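Local structure of probable ss-1,3-N-acetylglucosaminyltransferase (Staphylococcus aureus subsp. aureus N315, 6H21) at residues Arg37-Val42 with Leu109-Leu114. The protein is a probable glycosyltransferase with a family 2 domain of the GT-A class, modelled with manganese and uridine-diphosphate-N-acetylglucosamine. Residues are numbered along the deposited sequence; the frame is centred on the assembly and turned at random.
Sequences RTISSV and LDSDDL. With MN (manganese (II) ion), chain Y; MN (manganese (II) ion), chain Z; UD1 (uridine-diphosphate-N-acetylglucosamine), chain X.
Thr38, on helix 35-43, points its hydroxyl into the type I turn Asp110-Asp113, which carries what is probably the DxD motif (Asp110, Asp112) of this GT-A fold. Two backbone carbonyls face Thr38 OG1, Asp113 O at 2.7 Å and Ser111 O at 3.1 Å; its one proton can serve either. The helix backs the turn on the side turned from the two manganese ions. With OG1 anti to the carbonyl carbon (chi1 -67°), the methyl CG2 is left to meet Leu109 CD2 at 3.8 Å, beside Met26 of the neighbouring strand.

Apolar contact continues at Leu114, whose side chain crosses that of Arg37 at about a right angle: CD2 rests on Arg37 CG at 3.7 Å, and CD1 sits over the centre of one guanidinium face. Arg37 NH1 is salt-bridged to Glu142, while water 1, in the guanidinium plane, links NH2 to Asp112 O. Ser41 OG bonds back to Thr38 O at 2.8 Å and also accepts a hydrogen bond from Leu115 N, tying the helix to the chain just past the turn.

On the ligand side, Ser111 N donates to O3B of uridine-diphosphate-N-acetylglucosamine, and Asp110 OD2 accepts from its O4'. Asp113, held by Tyr222 OH and Val225 N, reaches one manganese through waters 2 and 3. Asp112 grips that ion with both carboxylate oxygens, and its OD2 also binds the second manganese at 2.4 Å.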
loop_
_atom_site.group_PDB
_atom_site.type_symbol
_atom_site.label_atom_id
_atom_site.label_comp_id
_atom_site.label_asym_id
_atom_site.label_seq_id
_atom_site.Cartn_x
_atom_site.Cartn_y
_atom_site.Cartn_z
ATOM N N ARG C 37 16.797 -31.518 -40.253
ATOM C CA ARG C 37 15.959 -32.253 -39.333
ATOM C C ARG C 37 14.506 -31.765 -39.387
ATOM O O ARG C 37 13.594 -32.575 -39.384
ATOM C CB ARG C 37 16.480 -32.108 -37.904
ATOM C CG ARG C 37 15.781 -33.028 -36.918
ATOM C CD ARG C 37 16.413 -32.961 -35.547
ATOM N NE ARG C 37 16.240 -31.672 -34.894
ATOM C CZ ARG C 37 16.332 -31.489 -33.582
ATOM N NH1 ARG C 37 16.538 -32.524 -32.783
ATOM N NH2 ARG C 37 16.209 -30.278 -33.071
ATOM N N THR C 38 14.314 -30.442 -39.400
ATOM C CA THR C 38 12.982 -29.828 -39.409
ATOM C C THR C 38 12.302 -30.126 -40.751
ATOM O O THR C 38 11.132 -30.489 -40.784
ATOM C CB THR C 38 13.046 -28.318 -39.138
ATOM O OG1 THR C 38 13.483 -28.106 -37.791
ATOM C CG2 THR C 38 11.721 -27.627 -39.359
ATOM N N ILE C 39 13.048 -29.973 -41.851
ATOM C CA ILE C 39 12.484 -30.206 -43.171
ATOM C C ILE C 39 12.051 -31.673 -43.274
ATOM O O ILE C 39 10.967 -31.960 -43.783
ATOM C CB ILE C 39 13.455 -29.792 -44.292
ATOM C CG1 ILE C 39 13.627 -28.275 -44.327
ATOM C CG2 ILE C 39 12.987 -30.327 -45.640
ATOM C CD1 ILE C 39 14.702 -27.802 -45.273
ATOM N N SER C 40 12.915 -32.587 -42.812
ATOM C CA SER C 40 12.630 -34.026 -42.846
ATOM C C SER C 40 11.333 -34.341 -42.080
ATOM O O SER C 40 10.555 -35.209 -42.496
ATOM C CB SER C 40 13.793 -34.815 -42.308
ATOM O OG SER C 40 14.970 -34.605 -43.090
ATOM N N SER C 41 11.098 -33.636 -40.964
ATOM C CA SER C 41 9.885 -33.848 -40.171
ATOM C C SER C 41 8.641 -33.443 -40.975
ATOM O O SER C 41 7.581 -34.019 -40.769
ATOM C CB SER C 41 9.948 -33.161 -38.815
ATOM O OG SER C 41 9.526 -31.804 -38.872
ATOM N N VAL C 42 8.774 -32.472 -41.884
ATOM C CA VAL C 42 7.643 -32.060 -42.731
ATOM C C VAL C 42 7.471 -33.016 -43.919
ATOM O O VAL C 42 6.341 -33.313 -44.326
ATOM C CB VAL C 42 7.774 -30.617 -43.236
ATOM C CG1 VAL C 42 6.594 -30.234 -44.123
ATOM C CG2 VAL C 42 7.914 -29.644 -42.086
ATOM N N LEU C 109 5.210 -23.252 -39.155
ATOM C CA LEU C 109 6.259 -24.043 -38.550
ATOM C C LEU C 109 7.508 -23.170 -38.443
ATOM O O LEU C 109 7.941 -22.612 -39.423
ATOM C CB LEU C 109 6.515 -25.274 -39.421
ATOM C CG LEU C 109 7.749 -26.099 -39.071
ATOM C CD1 LEU C 109 7.633 -26.720 -37.681
ATOM C CD2 LEU C 109 7.979 -27.166 -40.122
ATOM N N ASP C 110 8.076 -23.077 -37.239
ATOM C CA ASP C 110 9.360 -22.406 -37.064
ATOM C C ASP C 110 10.470 -23.384 -37.477
ATOM O O ASP C 110 10.324 -24.614 -37.322
ATOM C CB ASP C 110 9.495 -21.835 -35.648
ATOM C CG ASP C 110 8.547 -20.678 -35.367
ATOM O OD1 ASP C 110 7.959 -20.131 -36.338
ATOM O OD2 ASP C 110 8.411 -20.315 -34.182
ATOM N N SER C 111 11.562 -22.812 -38.001
ATOM C CA SER C 111 12.655 -23.514 -38.663
ATOM C C SER C 111 13.474 -24.381 -37.693
ATOM O O SER C 111 14.296 -25.174 -38.135
ATOM C CB SER C 111 13.557 -22.530 -39.363
ATOM O OG SER C 111 14.027 -21.561 -38.446
ATOM N N ASP C 112 13.261 -24.227 -36.387
ATOM C CA ASP C 112 14.002 -24.993 -35.389
ATOM C C ASP C 112 13.130 -26.090 -34.743
ATOM O O ASP C 112 13.634 -26.858 -33.935
ATOM C CB ASP C 112 14.603 -24.062 -34.324
ATOM C CG ASP C 112 13.588 -23.192 -33.596
ATOM O OD1 ASP C 112 12.411 -23.165 -34.022
ATOM O OD2 ASP C 112 13.969 -22.540 -32.594
ATOM N N ASP C 113 11.837 -26.174 -35.079
ATOM C CA ASP C 113 10.885 -27.105 -34.376
ATOM C C ASP C 113 10.643 -28.357 -35.241
ATOM O O ASP C 113 11.221 -28.487 -36.315
ATOM C CB ASP C 113 9.582 -26.381 -34.017
ATOM C CG ASP C 113 9.754 -25.207 -33.052
ATOM O OD1 ASP C 113 10.711 -25.233 -32.259
ATOM O OD2 ASP C 113 8.924 -24.265 -33.126
ATOM N N LEU C 114 9.828 -29.297 -34.748
ATOM C CA LEU C 114 9.608 -30.607 -35.394
ATOM C C LEU C 114 8.106 -30.923 -35.408
ATOM O O LEU C 114 7.427 -30.730 -34.399
ATOM C CB LEU C 114 10.344 -31.699 -34.615
ATOM C CG LEU C 114 11.844 -31.503 -34.421
ATOM C CD1 LEU C 114 12.399 -32.526 -33.430
ATOM C CD2 LEU C 114 12.561 -31.600 -35.757
HETATM MN MN MN Y . 11.915 -21.731 -32.293
HETATM MN MN MN Z . 15.934 -21.670 -31.522
HETATM C "C1'" UD1 X . 9.601 -17.459 -30.305
HETATM C "C2'" UD1 X . 8.254 -17.958 -29.775
HETATM C "C3'" UD1 X . 7.477 -18.645 -30.896
HETATM C "C4'" UD1 X . 7.352 -17.697 -32.086
HETATM C "C5'" UD1 X . 8.702 -17.098 -32.489
HETATM C "C6'" UD1 X . 8.564 -16.051 -33.598
HETATM C "C7'" UD1 X . 8.185 -18.588 -27.390
HETATM C "C8'" UD1 X . 8.440 -19.691 -26.397
HETATM N "N2'" UD1 X . 8.454 -18.881 -28.664
HETATM O "O1'" UD1 X . 10.329 -18.599 -30.772
HETATM O "O3'" UD1 X . 6.179 -19.040 -30.424
HETATM O "O4'" UD1 X . 6.809 -18.421 -33.192
HETATM O "O5'" UD1 X . 9.384 -16.517 -31.357
HETATM O "O6'" UD1 X . 7.614 -15.040 -33.272
HETATM O "O7'" UD1 X . 7.753 -17.501 -27.048
HETATM N N1 UD1 X . 13.300 -15.775 -38.318
HETATM C C2 UD1 X . 13.147 -14.965 -39.458
HETATM N N3 UD1 X . 13.877 -13.869 -39.628
HETATM C C4 UD1 X . 14.783 -13.507 -38.728
HETATM C C5 UD1 X . 14.969 -14.281 -37.581
HETATM C C6 UD1 X . 14.201 -15.430 -37.379
HETATM O O2 UD1 X . 12.318 -15.246 -40.332
HETATM O O4 UD1 X . 15.449 -12.472 -38.955
HETATM C C1B UD1 X . 12.438 -16.953 -38.210
HETATM C C2B UD1 X . 13.155 -18.210 -37.749
HETATM O "O2'" UD1 X . 13.871 -18.812 -38.822
HETATM C C3B UD1 X . 11.993 -19.047 -37.240
HETATM C C4B UD1 X . 10.996 -18.010 -36.727
HETATM O O4B UD1 X . 11.392 -16.738 -37.264
HETATM O O3B UD1 X . 11.404 -19.800 -38.309
HETATM C C5B UD1 X . 10.985 -17.905 -35.213
HETATM O O5B UD1 X . 12.328 -17.864 -34.751
HETATM P PA UD1 X . 12.835 -18.770 -33.534
HETATM O O1A UD1 X . 14.289 -18.455 -33.381
HETATM O O2A UD1 X . 12.340 -20.211 -33.632
HETATM O O3A UD1 X . 12.059 -18.060 -32.349
HETATM P PB UD1 X . 11.915 -18.671 -30.883
HETATM O O1B UD1 X . 12.542 -17.704 -29.927
HETATM O O2B UD1 X . 12.328 -20.134 -30.813
HETATM O O HOH W 1 16.147 -27.554 -34.216
HETATM O O HOH W 2 9.661 -21.711 -32.369
HETATM O O HOH W 3 11.649 -23.307 -30.830
#